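Local coordinates for protein tartrate dehydrogenase/decarboxylase (Pseudomonas putida, PDB 3FLK) that oxidises tartrate with NAD as acceptor and also decarboxylates D-malate oxidatively to pyruvate and converts meso-tartrate to D-glycerate, using magnesium or manganese, at residues Tyr104-Pro109 and Ser267-Pro272; Ser278-Val283 and Ala306-Phe311; Val131-Asn136 and Asp169-Tyr174. The protein carries 1 engineered substitution. One frame throughout, in Å; residues are numbered along the deposited sequence.

Interaction 1 of 3, residues Tyr104-Pro109 and Ser267-Pro272. With OXL (oxalate ion), chain G.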
loop_
_atom_site.group_PDB
_atom_site.type_symbol
_atom_site.label_atom_id
_atom_site.label_comp_id
_atom_site.label_asym_id
_atom_site.label_seq_id
_atom_site.Cartn_x
_atom_site.Cartn_y
_atom_site.Cartn_z
ATOM N N TYR A 104 -12.926 5.266 17.089
ATOM C CA TYR A 104 -12.272 4.042 16.601
ATOM C C TYR A 104 -12.615 3.628 15.167
ATOM O O TYR A 104 -11.870 2.865 14.548
ATOM C CB TYR A 104 -12.444 2.877 17.590
ATOM C CG TYR A 104 -13.865 2.397 17.799
ATOM C CD1 TYR A 104 -14.412 1.410 16.982
ATOM C CD2 TYR A 104 -14.649 2.903 18.835
ATOM C CE1 TYR A 104 -15.714 0.955 17.173
ATOM C CE2 TYR A 104 -15.954 2.449 19.039
ATOM C CZ TYR A 104 -16.476 1.478 18.200
ATOM O OH TYR A 104 -17.762 1.020 18.382
ATOM N N VAL A 105 -13.735 4.122 14.646
ATOM C CA VAL A 105 -14.135 3.824 13.273
ATOM C C VAL A 105 -13.802 4.993 12.351
ATOM O O VAL A 105 -14.325 6.095 12.522
ATOM C CB VAL A 105 -15.649 3.513 13.137
ATOM C CG1 VAL A 105 -15.921 2.860 11.799
ATOM C CG2 VAL A 105 -16.132 2.611 14.248
ATOM N N ASN A 106 -12.936 4.740 11.376
ATOM C CA ASN A 106 -12.628 5.726 10.346
ATOM C C ASN A 106 -13.247 5.282 9.022
ATOM O O ASN A 106 -12.732 4.381 8.358
ATOM C CB ASN A 106 -11.114 5.930 10.216
ATOM C CG ASN A 106 -10.748 7.237 9.516
ATOM O OD1 ASN A 106 -11.541 7.805 8.769
ATOM N ND2 ASN A 106 -9.540 7.718 9.769
ATOM N N ILE A 107 -14.365 5.911 8.666
ATOM C CA ILE A 107 -15.133 5.565 7.468
ATOM C C ILE A 107 -14.727 6.449 6.296
ATOM O O ILE A 107 -14.825 7.675 6.374
ATOM C CB ILE A 107 -16.666 5.708 7.709
ATOM C CG1 ILE A 107 -17.144 4.754 8.810
ATOM C CG2 ILE A 107 -17.453 5.479 6.417
ATOM C CD1 ILE A 107 -17.140 3.273 8.412
ATOM N N ARG A 108 -14.292 5.818 5.208
ATOM C CA ARG A 108 -13.794 6.536 4.037
ATOM C C ARG A 108 -14.354 5.940 2.736
ATOM O O ARG A 108 -13.812 4.958 2.217
ATOM C CB ARG A 108 -12.254 6.544 4.037
ATOM C CG ARG A 108 -11.650 7.322 5.202
ATOM C CD ARG A 108 -10.135 7.164 5.316
ATOM N NE ARG A 108 -9.571 8.145 6.243
ATOM C CZ ARG A 108 -8.289 8.510 6.279
ATOM N NH1 ARG A 108 -7.408 7.980 5.441
ATOM N NH2 ARG A 108 -7.887 9.418 7.159
ATOM N N PRO A 109 -15.453 6.524 2.212
ATOM C CA PRO A 109 -16.046 6.027 0.963
ATOM C C PRO A 109 -15.214 6.336 -0.281
ATOM O O PRO A 109 -14.568 7.385 -0.364
ATOM C CB PRO A 109 -17.398 6.748 0.897
ATOM C CG PRO A 109 -17.212 7.984 1.702
ATOM C CD PRO A 109 -16.211 7.658 2.774
ATOM N N SER A 267 -13.729 11.676 5.042
ATOM C CA SER A 267 -13.569 10.721 6.133
ATOM C C SER A 267 -14.361 11.104 7.377
ATOM O O SER A 267 -14.423 12.279 7.762
ATOM C CB SER A 267 -12.095 10.510 6.476
ATOM O OG SER A 267 -11.609 11.527 7.320
ATOM N N ALA A 268 -14.974 10.095 7.986
ATOM C CA ALA A 268 -15.700 10.253 9.234
ATOM C C ALA A 268 -14.972 9.479 10.332
ATOM O O ALA A 268 -14.864 8.253 10.261
ATOM C CB ALA A 268 -17.127 9.748 9.073
ATOM N N ASN A 269 -14.453 10.206 11.318
ATOM C CA ASN A 269 -13.813 9.610 12.489
ATOM C C ASN A 269 -14.849 9.503 13.598
ATOM O O ASN A 269 -15.065 10.447 14.360
ATOM C CB ASN A 269 -12.616 10.445 12.959
ATOM C CG ASN A 269 -11.507 10.529 11.924
ATOM O OD1 ASN A 269 -10.435 9.955 12.106
ATOM N ND2 ASN A 269 -11.753 11.258 10.839
ATOM N N LEU A 270 -15.492 8.343 13.672
ATOM C CA LEU A 270 -16.681 8.171 14.493
ATOM C C LEU A 270 -16.419 7.525 15.843
ATOM O O LEU A 270 -15.704 6.522 15.945
ATOM C CB LEU A 270 -17.741 7.349 13.747
ATOM C CG LEU A 270 -18.287 7.831 12.399
ATOM C CD1 LEU A 270 -19.357 6.869 11.915
ATOM C CD2 LEU A 270 -18.839 9.255 12.474
ATOM N N ASN A 271 -17.007 8.129 16.870
ATOM C CA ASN A 271 -17.240 7.472 18.146
ATOM C C ASN A 271 -18.723 7.073 18.151
ATOM O O ASN A 271 -19.575 7.875 18.532
ATOM C CB ASN A 271 -16.903 8.418 19.304
ATOM C CG ASN A 271 -17.211 7.817 20.671
ATOM O OD1 ASN A 271 -18.062 8.321 21.403
ATOM N ND2 ASN A 271 -16.519 6.737 21.019
ATOM N N PRO A 272 -19.034 5.839 17.700
ATOM C CA PRO A 272 -20.414 5.401 17.439
ATOM C C PRO A 272 -21.330 5.440 18.664
ATOM O O PRO A 272 -22.538 5.644 18.521
ATOM C CB PRO A 272 -20.242 3.956 16.955
ATOM C CG PRO A 272 -18.828 3.864 16.509
ATOM C CD PRO A 272 -18.069 4.763 17.420
HETATM C C1 OXL G . -2.932 9.901 7.332
HETATM C C2 OXL G . -4.374 9.645 7.378
HETATM O O1 OXL G . -2.349 9.873 6.220
HETATM O O2 OXL G . -4.968 9.648 8.479
HETATM O O3 OXL G . -2.314 10.126 8.397
HETATM O O4 OXL G . -4.977 9.420 6.302
HETATM O O HOH W 1 -9.637 10.740 8.611
#

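Interaction 2 of 3, residues Ser278-Val283 and Ala306-Phe311. With NAI (1,4-dihydronicotinamide adenine dinucleotide), chain F.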
loop_
_atom_site.group_PDB
_atom_site.type_symbol
_atom_site.label_atom_id
_atom_site.label_comp_id
_atom_site.label_asym_id
_atom_site.label_seq_id
_atom_site.Cartn_x
_atom_site.Cartn_y
_atom_site.Cartn_z
ATOM N N SER A 278 -17.571 13.247 17.415
ATOM C CA SER A 278 -16.895 12.649 16.275
ATOM C C SER A 278 -16.219 13.743 15.447
ATOM O O SER A 278 -16.526 14.930 15.605
ATOM C CB SER A 278 -17.881 11.844 15.428
ATOM O OG SER A 278 -18.357 10.716 16.143
ATOM N N LEU A 279 -15.295 13.341 14.579
ATOM C CA LEU A 279 -14.512 14.284 13.789
ATOM C C LEU A 279 -14.655 14.006 12.297
ATOM O O LEU A 279 -14.565 12.861 11.850
ATOM C CB LEU A 279 -13.039 14.250 14.214
ATOM C CG LEU A 279 -12.072 15.249 13.567
ATOM C CD1 LEU A 279 -11.005 15.663 14.557
ATOM C CD2 LEU A 279 -11.438 14.677 12.307
ATOM N N PHE A 280 -14.872 15.070 11.533
ATOM C CA PHE A 280 -15.096 14.951 10.100
ATOM C C PHE A 280 -14.084 15.804 9.343
ATOM O O PHE A 280 -13.915 16.992 9.625
ATOM C CB PHE A 280 -16.548 15.304 9.755
ATOM C CG PHE A 280 -17.558 14.424 10.452
ATOM C CD1 PHE A 280 -18.074 13.298 9.821
ATOM C CD2 PHE A 280 -17.964 14.703 11.758
ATOM C CE1 PHE A 280 -18.993 12.471 10.473
ATOM C CE2 PHE A 280 -18.878 13.885 12.415
ATOM C CZ PHE A 280 -19.394 12.770 11.772
ATOM N N GLU A 281 -13.398 15.165 8.397
ATOM C CA GLU A 281 -12.247 15.747 7.719
ATOM C C GLU A 281 -12.056 15.099 6.350
ATOM O O GLU A 281 -12.526 13.982 6.119
ATOM C CB GLU A 281 -10.974 15.545 8.560
ATOM C CG GLU A 281 -10.573 14.078 8.727
ATOM C CD GLU A 281 -9.180 13.868 9.293
ATOM O OE1 GLU A 281 -8.308 14.751 9.149
ATOM O OE2 GLU A 281 -8.955 12.792 9.884
ATOM N N PRO A 282 -11.372 15.797 5.427
ATOM C CA PRO A 282 -10.941 15.113 4.213
ATOM C C PRO A 282 -9.876 14.053 4.492
ATOM O O PRO A 282 -9.192 14.109 5.519
ATOM C CB PRO A 282 -10.351 16.239 3.361
ATOM C CG PRO A 282 -10.047 17.339 4.297
ATOM C CD PRO A 282 -11.007 17.226 5.429
ATOM N N VAL A 283 -9.754 13.087 3.586
ATOM C CA VAL A 283 -8.654 12.128 3.632
ATOM C C VAL A 283 -7.309 12.848 3.438
ATOM O O VAL A 283 -6.330 12.543 4.124
ATOM C CB VAL A 283 -8.825 10.996 2.582
ATOM C CG1 VAL A 283 -7.579 10.114 2.519
ATOM C CG2 VAL A 283 -10.050 10.144 2.903
ATOM N N ALA A 306 -21.268 16.761 4.661
ATOM C CA ALA A 306 -22.484 15.989 4.420
ATOM C C ALA A 306 -22.554 14.756 5.324
ATOM O O ALA A 306 -23.612 14.451 5.884
ATOM C CB ALA A 306 -22.587 15.590 2.958
ATOM N N LEU A 307 -21.423 14.063 5.472
ATOM C CA LEU A 307 -21.324 12.915 6.379
ATOM C C LEU A 307 -21.594 13.324 7.824
ATOM O O LEU A 307 -22.231 12.580 8.572
ATOM C CB LEU A 307 -19.949 12.238 6.271
ATOM C CG LEU A 307 -19.552 11.593 4.938
ATOM C CD1 LEU A 307 -18.156 10.997 5.038
ATOM C CD2 LEU A 307 -20.557 10.531 4.501
HETATM N N MSE A 308 -21.107 14.506 8.196
HETATM C CA MSE A 308 -21.309 15.067 9.530
HETATM C C MSE A 308 -22.790 15.290 9.840
HETATM O O MSE A 308 -23.255 14.959 10.934
HETATM C CB MSE A 308 -20.521 16.372 9.682
HETATM C CG MSE A 308 -20.621 17.016 11.053
HETATM SE SE MSE A 308 -19.306 18.419 11.292
HETATM C CE MSE A 308 -19.781 18.971 13.073
ATOM N N LEU A 309 -23.522 15.842 8.873
ATOM C CA LEU A 309 -24.953 16.098 9.035
ATOM C C LEU A 309 -25.740 14.796 9.114
ATOM O O LEU A 309 -26.670 14.676 9.912
ATOM C CB LEU A 309 -25.489 16.978 7.899
ATOM C CG LEU A 309 -24.955 18.410 7.780
ATOM C CD1 LEU A 309 -25.711 19.159 6.687
ATOM C CD2 LEU A 309 -25.036 19.167 9.107
ATOM N N GLU A 310 -25.356 13.827 8.286
ATOM C CA GLU A 310 -25.961 12.500 8.298
ATOM C C GLU A 310 -25.803 11.844 9.676
ATOM O O GLU A 310 -26.756 11.266 10.205
ATOM C CB GLU A 310 -25.343 11.626 7.200
ATOM C CG GLU A 310 -26.086 10.321 6.925
ATOM C CD GLU A 310 -25.468 9.517 5.792
ATOM O OE1 GLU A 310 -24.231 9.337 5.785
ATOM O OE2 GLU A 310 -26.222 9.056 4.906
ATOM N N PHE A 311 -24.606 11.959 10.255
ATOM C CA PHE A 311 -24.310 11.373 11.565
ATOM C C PHE A 311 -24.993 12.100 12.730
ATOM O O PHE A 311 -25.483 11.459 13.662
ATOM C CB PHE A 311 -22.797 11.301 11.801
ATOM C CG PHE A 311 -22.413 10.544 13.047
ATOM C CD1 PHE A 311 -22.515 9.156 13.093
ATOM C CD2 PHE A 311 -21.957 11.221 14.175
ATOM C CE1 PHE A 311 -22.166 8.451 14.247
ATOM C CE2 PHE A 311 -21.605 10.526 15.332
ATOM C CZ PHE A 311 -21.712 9.139 15.367
HETATM P PA NAI F . -1.272 15.552 1.025
HETATM O O1A NAI F . -2.578 14.853 1.015
HETATM O O2A NAI F . -1.331 16.830 1.757
HETATM O O5B NAI F . -0.818 15.834 -0.484
HETATM C C5B NAI F . -0.485 14.803 -1.386
HETATM C C4B NAI F . -0.639 15.293 -2.822
HETATM O O4B NAI F . -2.012 15.406 -3.145
HETATM C C3B NAI F . -0.010 16.663 -3.033
HETATM O O3B NAI F . 0.633 16.670 -4.285
HETATM C C2B NAI F . -1.194 17.611 -3.027
HETATM O O2B NAI F . -0.993 18.725 -3.866
HETATM C C1B NAI F . -2.349 16.740 -3.491
HETATM N N9A NAI F . -3.612 17.139 -2.848
HETATM C C8A NAI F . -3.994 16.896 -1.553
HETATM N N7A NAI F . -5.222 17.427 -1.367
HETATM C C5A NAI F . -5.629 18.002 -2.515
HETATM C C6A NAI F . -6.793 18.681 -2.866
HETATM N N6A NAI F . -7.771 18.846 -1.979
HETATM N N1A NAI F . -6.926 19.170 -4.150
HETATM C C2A NAI F . -5.920 18.993 -5.077
HETATM N N3A NAI F . -4.772 18.313 -4.716
HETATM C C4A NAI F . -4.626 17.831 -3.457
HETATM O O3 NAI F . -0.197 14.519 1.655
HETATM P PN NAI F . 1.399 14.704 1.803
HETATM O O1N NAI F . 1.933 15.595 0.751
HETATM O O2N NAI F . 1.957 13.335 1.895
HETATM O O5D NAI F . 1.558 15.402 3.236
HETATM C C5D NAI F . 1.536 16.806 3.398
HETATM C C4D NAI F . 1.337 17.158 4.872
HETATM O O4D NAI F . 0.022 16.823 5.276
HETATM C C3D NAI F . 2.275 16.409 5.810
HETATM O O3D NAI F . 2.663 17.307 6.821
HETATM C C2D NAI F . 1.413 15.307 6.402
HETATM O O2D NAI F . 1.831 14.933 7.694
HETATM C C1D NAI F . 0.046 15.974 6.413
HETATM N N1N NAI F . -1.114 15.061 6.374
HETATM C C2N NAI F . -2.107 15.275 7.288
HETATM C C3N NAI F . -3.244 14.475 7.300
HETATM C C7N NAI F . -4.425 14.899 8.126
HETATM O O7N NAI F . -4.396 16.140 8.797
HETATM N N7N NAI F . -5.482 14.093 8.213
HETATM C C4N NAI F . -3.361 13.449 6.362
HETATM C C5N NAI F . -2.347 13.238 5.428
HETATM C C6N NAI F . -1.219 14.058 5.440
#

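Interaction 3 of 3, residues Val131-Asn136 and Asp169-Tyr174. With OXL (oxalate ion), chain G.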
loop_
_atom_site.group_PDB
_atom_site.type_symbol
_atom_site.label_atom_id
_atom_site.label_comp_id
_atom_site.label_asym_id
_atom_site.label_seq_id
_atom_site.Cartn_x
_atom_site.Cartn_y
_atom_site.Cartn_z
ATOM N N VAL A 131 -16.487 1.135 0.444
ATOM C CA VAL A 131 -16.186 1.870 1.663
ATOM C C VAL A 131 -15.047 1.202 2.439
ATOM O O VAL A 131 -15.062 -0.010 2.682
ATOM C CB VAL A 131 -17.462 2.086 2.539
ATOM C CG1 VAL A 131 -18.126 0.761 2.908
ATOM C CG2 VAL A 131 -17.149 2.906 3.790
ATOM N N VAL A 132 -14.048 2.004 2.794
ATOM C CA VAL A 132 -12.962 1.548 3.650
ATOM C C VAL A 132 -13.331 1.820 5.104
ATOM O O VAL A 132 -13.663 2.948 5.471
ATOM C CB VAL A 132 -11.618 2.228 3.285
ATOM C CG1 VAL A 132 -10.512 1.838 4.271
ATOM C CG2 VAL A 132 -11.219 1.879 1.855
ATOM N N VAL A 133 -13.301 0.763 5.912
ATOM C CA VAL A 133 -13.529 0.850 7.346
ATOM C C VAL A 133 -12.167 0.641 8.007
ATOM O O VAL A 133 -11.629 -0.470 8.015
ATOM C CB VAL A 133 -14.563 -0.208 7.830
ATOM C CG1 VAL A 133 -14.777 -0.120 9.336
ATOM C CG2 VAL A 133 -15.896 -0.034 7.096
ATOM N N ARG A 134 -11.610 1.725 8.533
ATOM C CA ARG A 134 -10.241 1.728 9.040
ATOM C C ARG A 134 -10.208 1.822 10.564
ATOM O O ARG A 134 -10.831 2.710 11.152
ATOM C CB ARG A 134 -9.464 2.891 8.403
ATOM C CG ARG A 134 -8.089 3.174 9.000
ATOM C CD ARG A 134 -7.623 4.568 8.612
ATOM N NE ARG A 134 -6.310 4.892 9.167
ATOM C CZ ARG A 134 -5.768 6.106 9.159
ATOM N NH1 ARG A 134 -6.424 7.130 8.626
ATOM N NH2 ARG A 134 -4.566 6.299 9.686
ATOM N N GLU A 135 -9.479 0.902 11.196
ATOM C CA GLU A 135 -9.254 0.955 12.639
ATOM C C GLU A 135 -8.444 2.210 12.958
ATOM O O GLU A 135 -7.428 2.480 12.318
ATOM C CB GLU A 135 -8.533 -0.305 13.131
ATOM C CG GLU A 135 -8.720 -0.589 14.628
ATOM C CD GLU A 135 -8.062 0.457 15.521
ATOM O OE1 GLU A 135 -6.882 0.798 15.277
ATOM O OE2 GLU A 135 -8.728 0.949 16.460
ATOM N N ASN A 136 -8.891 2.960 13.960
ATOM C CA ASN A 136 -8.442 4.337 14.142
ATOM C C ASN A 136 -7.763 4.659 15.486
ATOM O O ASN A 136 -7.440 5.823 15.747
ATOM C CB ASN A 136 -9.645 5.265 13.924
ATOM C CG ASN A 136 -9.268 6.598 13.308
ATOM O OD1 ASN A 136 -8.347 6.692 12.495
ATOM N ND2 ASN A 136 -10.009 7.637 13.674
ATOM N N ASP A 169 -12.011 -6.499 17.694
ATOM C CA ASP A 169 -13.400 -6.960 17.620
ATOM C C ASP A 169 -14.384 -5.854 17.234
ATOM O O ASP A 169 -15.266 -6.077 16.408
ATOM C CB ASP A 169 -13.836 -7.622 18.933
ATOM C CG ASP A 169 -13.321 -9.048 19.073
ATOM O OD1 ASP A 169 -12.607 -9.531 18.167
ATOM O OD2 ASP A 169 -13.639 -9.694 20.096
ATOM N N ARG A 170 -14.221 -4.671 17.821
ATOM C CA ARG A 170 -15.160 -3.571 17.599
ATOM C C ARG A 170 -15.111 -2.975 16.186
ATOM O O ARG A 170 -16.142 -2.565 15.657
ATOM C CB ARG A 170 -15.031 -2.487 18.678
ATOM C CG ARG A 170 -13.723 -1.713 18.682
ATOM C CD ARG A 170 -13.703 -0.718 19.827
ATOM N NE ARG A 170 -12.482 0.084 19.835
ATOM C CZ ARG A 170 -12.244 1.083 20.679
ATOM N NH1 ARG A 170 -13.144 1.429 21.594
ATOM N NH2 ARG A 170 -11.098 1.746 20.600
ATOM N N ILE A 171 -13.926 -2.933 15.577
ATOM C CA ILE A 171 -13.816 -2.476 14.187
ATOM C C ILE A 171 -14.384 -3.520 13.217
ATOM O O ILE A 171 -15.052 -3.167 12.244
ATOM C CB ILE A 171 -12.362 -2.025 13.795
ATOM C CG1 ILE A 171 -12.369 -1.219 12.486
ATOM C CG2 ILE A 171 -11.397 -3.208 13.703
ATOM C CD1 ILE A 171 -12.994 0.170 12.611
ATOM N N LEU A 172 -14.131 -4.797 13.503
ATOM C CA LEU A 172 -14.655 -5.896 12.691
ATOM C C LEU A 172 -16.176 -5.956 12.778
ATOM O O LEU A 172 -16.852 -6.149 11.764
ATOM C CB LEU A 172 -14.042 -7.238 13.113
ATOM C CG LEU A 172 -12.562 -7.479 12.790
ATOM C CD1 LEU A 172 -12.067 -8.728 13.501
ATOM C CD2 LEU A 172 -12.301 -7.564 11.285
ATOM N N LYS A 173 -16.706 -5.775 13.985
ATOM C CA LYS A 173 -18.151 -5.741 14.196
ATOM C C LYS A 173 -18.801 -4.618 13.390
ATOM O O LYS A 173 -19.798 -4.844 12.705
ATOM C CB LYS A 173 -18.496 -5.605 15.680
ATOM C CG LYS A 173 -19.993 -5.689 15.966
ATOM C CD LYS A 173 -20.281 -5.811 17.450
ATOM C CE LYS A 173 -21.773 -5.981 17.708
ATOM N NZ LYS A 173 -22.543 -4.751 17.382
ATOM N N TYR A 174 -18.227 -3.420 13.462
ATOM C CA TYR A 174 -18.752 -2.287 12.705
ATOM C C TYR A 174 -18.817 -2.600 11.209
ATOM O O TYR A 174 -19.847 -2.369 10.568
ATOM C CB TYR A 174 -17.941 -1.010 12.961
ATOM C CG TYR A 174 -18.685 0.245 12.552
ATOM C CD1 TYR A 174 -19.459 0.951 13.476
ATOM C CD2 TYR A 174 -18.642 0.710 11.236
ATOM C CE1 TYR A 174 -20.157 2.102 13.101
ATOM C CE2 TYR A 174 -19.338 1.855 10.852
ATOM C CZ TYR A 174 -20.091 2.544 11.789
ATOM O OH TYR A 174 -20.776 3.681 11.414
HETATM C C1 OXL G . -2.932 9.901 7.332
HETATM C C2 OXL G . -4.374 9.645 7.378
HETATM O O1 OXL G . -2.349 9.873 6.220
HETATM O O2 OXL G . -4.968 9.648 8.479
HETATM O O3 OXL G . -2.314 10.126 8.397
HETATM O O4 OXL G . -4.977 9.420 6.302
HETATM O O HOH W 2 -10.879 -0.251 17.409
#

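Interaction 1 of 3, residues Tyr104-Pro109 and Ser267-Pro272
Ser267 meets Arg108 where strands 105-111 and 266-270 run antiparallel as neighbours within the large mixed sheet of the isocitrate/isopropylmalate dehydrogenase fold. Ser267 CB lies 3.5 Å from Arg108 CG, and so small a residue lets the extended arginine chain pass beside it. The guanidinium presents its edge to oxalate, Arg108 NH1 and NH2 each reaching oxalate O4 at 3.0 Å, while NH1 also bonds Ser252. Arg108 NE gives a bent hydrogen bond to Asn106 OD1, from above the carbonyl plane and not on a lone pair. Ser267 OG, bonded to the Glu281 carbonyl, shares a water with Arg108 NH2, Asn106 ND2 and Asn269 ND2. Ala268 makes the hydrogen-bonded pair with Ile107, Ile107 N to Ala268 O and Ala268 N to Ile107 O each 2.9 Å; its methyl suits the apolar face shared with that isoleucine. Asn269 returns to the polar face, its side chain alongside that of Asn106, pointing the same way, with the amide planes 50° apart. The two amides do not bond directly; Asn136 bridges them, its ND2 giving to Asn269 OD1 and its OD1 accepting from Asn106 ND2. Leu270 N binds Val105 O at 2.8 Å, but Tyr104 and Val105 together stand opposite the single residue Leu270, making a classic beta bulge, and the return bond from Val105 N to Leu270 O is weak at 3.4 Å. Tyr104, its CG between backbone N and carbonyl carbon (chi1 65°), brings its ring to Pro272 and its hydroxyl to Glu273; the rings meet obliquely, Pro272 CD 3.5 Å from Tyr104 CE2.

Interaction 2 of 3, residues Ser278-Val283 and Ala306-Phe311
Phe280 of strand 278-282 lays one face of its ring on the backbone of Met308 in helix 299-313. This is a CH-pi contact: Met308 CA lies 3.6 Å from the ring centroid and only 10° off the ring normal, so its C-H bond can meet the pi cloud almost centrally. The flat phenylalanine suits this place because it fills the space between strand and helix without needing a polar partner.

Apolar packing extends around that centre. Met308, present as selenomethionine, has CG anti to its backbone N (chi1 -178°), which carries the chain along the same face and sets CG 3.6 Å from Phe280 CD2; SE stands farther off, in an oblique Met-aromatic contact. At the far end of the ring, Phe280 CZ touches Phe311 CB at 3.7 Å, the two side chains crossing at about a right angle with Phe311 CG near the plane of the Phe280 ring. Leu307 CB lies 4.2 Å from Phe280 CD1, a looser approach. An alanine in place of Phe280 would probably open a gap between strand and helix, leaving Met308 and Phe311 without the ring they pack on.

Polar contacts are sparse here. Ser278 OG lies 3.4 Å from Phe311 CE2, but its bond is with Asn271 N. On the strand's other face Glu281 turns to the cofactor, Glu281 OE1 accepting from the nicotinamide N7N at 3.0 Å, while OE2 forms a salt bridge with Arg98.

The alternation, Phe280 to one helical layer, Leu279 and Glu281 to helix 94-100 and the NADH pocket, is that of a strand inside an alpha/beta/alpha sandwich.

Interaction 3 of 3, residues Val131-Asn136 and Asp169-Tyr174
Ile171 swings CG1 anti to its backbone N (chi1 -165°) and then turns CD1 at chi2 71°, which lays the end of the side chain across the strand between Val133 and Glu135. The contact belongs to a beta-alpha-beta crossover with the antiparallel pair 145-148/156-164 inserted before the helix: 169-174 runs nearly antiparallel to 131-135, and the chain then enters strand 186-191, parallel to 129-135 and one strand removed from it. Ile171 CD1 packs 3.7 Å from Val133 CG1, the two side chains sliding past each other in opposite directions; Ile171 CD1 also lies 3.6 Å from Arg134 O. Branched aliphatic residues fit this layer because they fill it close to the backbone. Tyr174 adds a looser, oblique contact with the same valine methyl.

Glu135, bent at chi2, offers its CG to Ile171 CG2 and leaves its carboxylate turned to polar partners: OE2 takes a hydrogen from a water that in turn accepts from Arg170 NE, while Thr137 binds both OE2 and Arg170 NH2. Arg134 leaves by the opposite face, its NE held by the Asn245 carbonyl. The extended chain brings the guanidinium edge-on to oxalate, Arg134 NH1 reaching oxalate O2 at 2.9 Å in a nearly straight bond of 170°.

How the interactions relate
From the N terminus, interaction 1 opens first, at 104-109, and its partner 267-272 arrives only after 157 intervening residues. Interaction 3 is nested inside that loop: 131-136 follows in the adjoining strand and is met by helix 165-181. Interaction 2 comes afterwards in series, with 278-283 in the strand next to 266-270 and a short return through helix 299-313. The three contacts thus run across one sheet in the order 278-282, 266-270, 105-111, 129-135, with helix 299-313 packed on the first of these strands and helix 165-181 on the last. Asn269 N to Leu279 O joins interactions 1 and 2; Asn106 O to Arg134 N joins 1 and 3. Interactions 1 and 3 each send an arginine to the same oxalate, whereas interaction 2 reaches the nicotinamide.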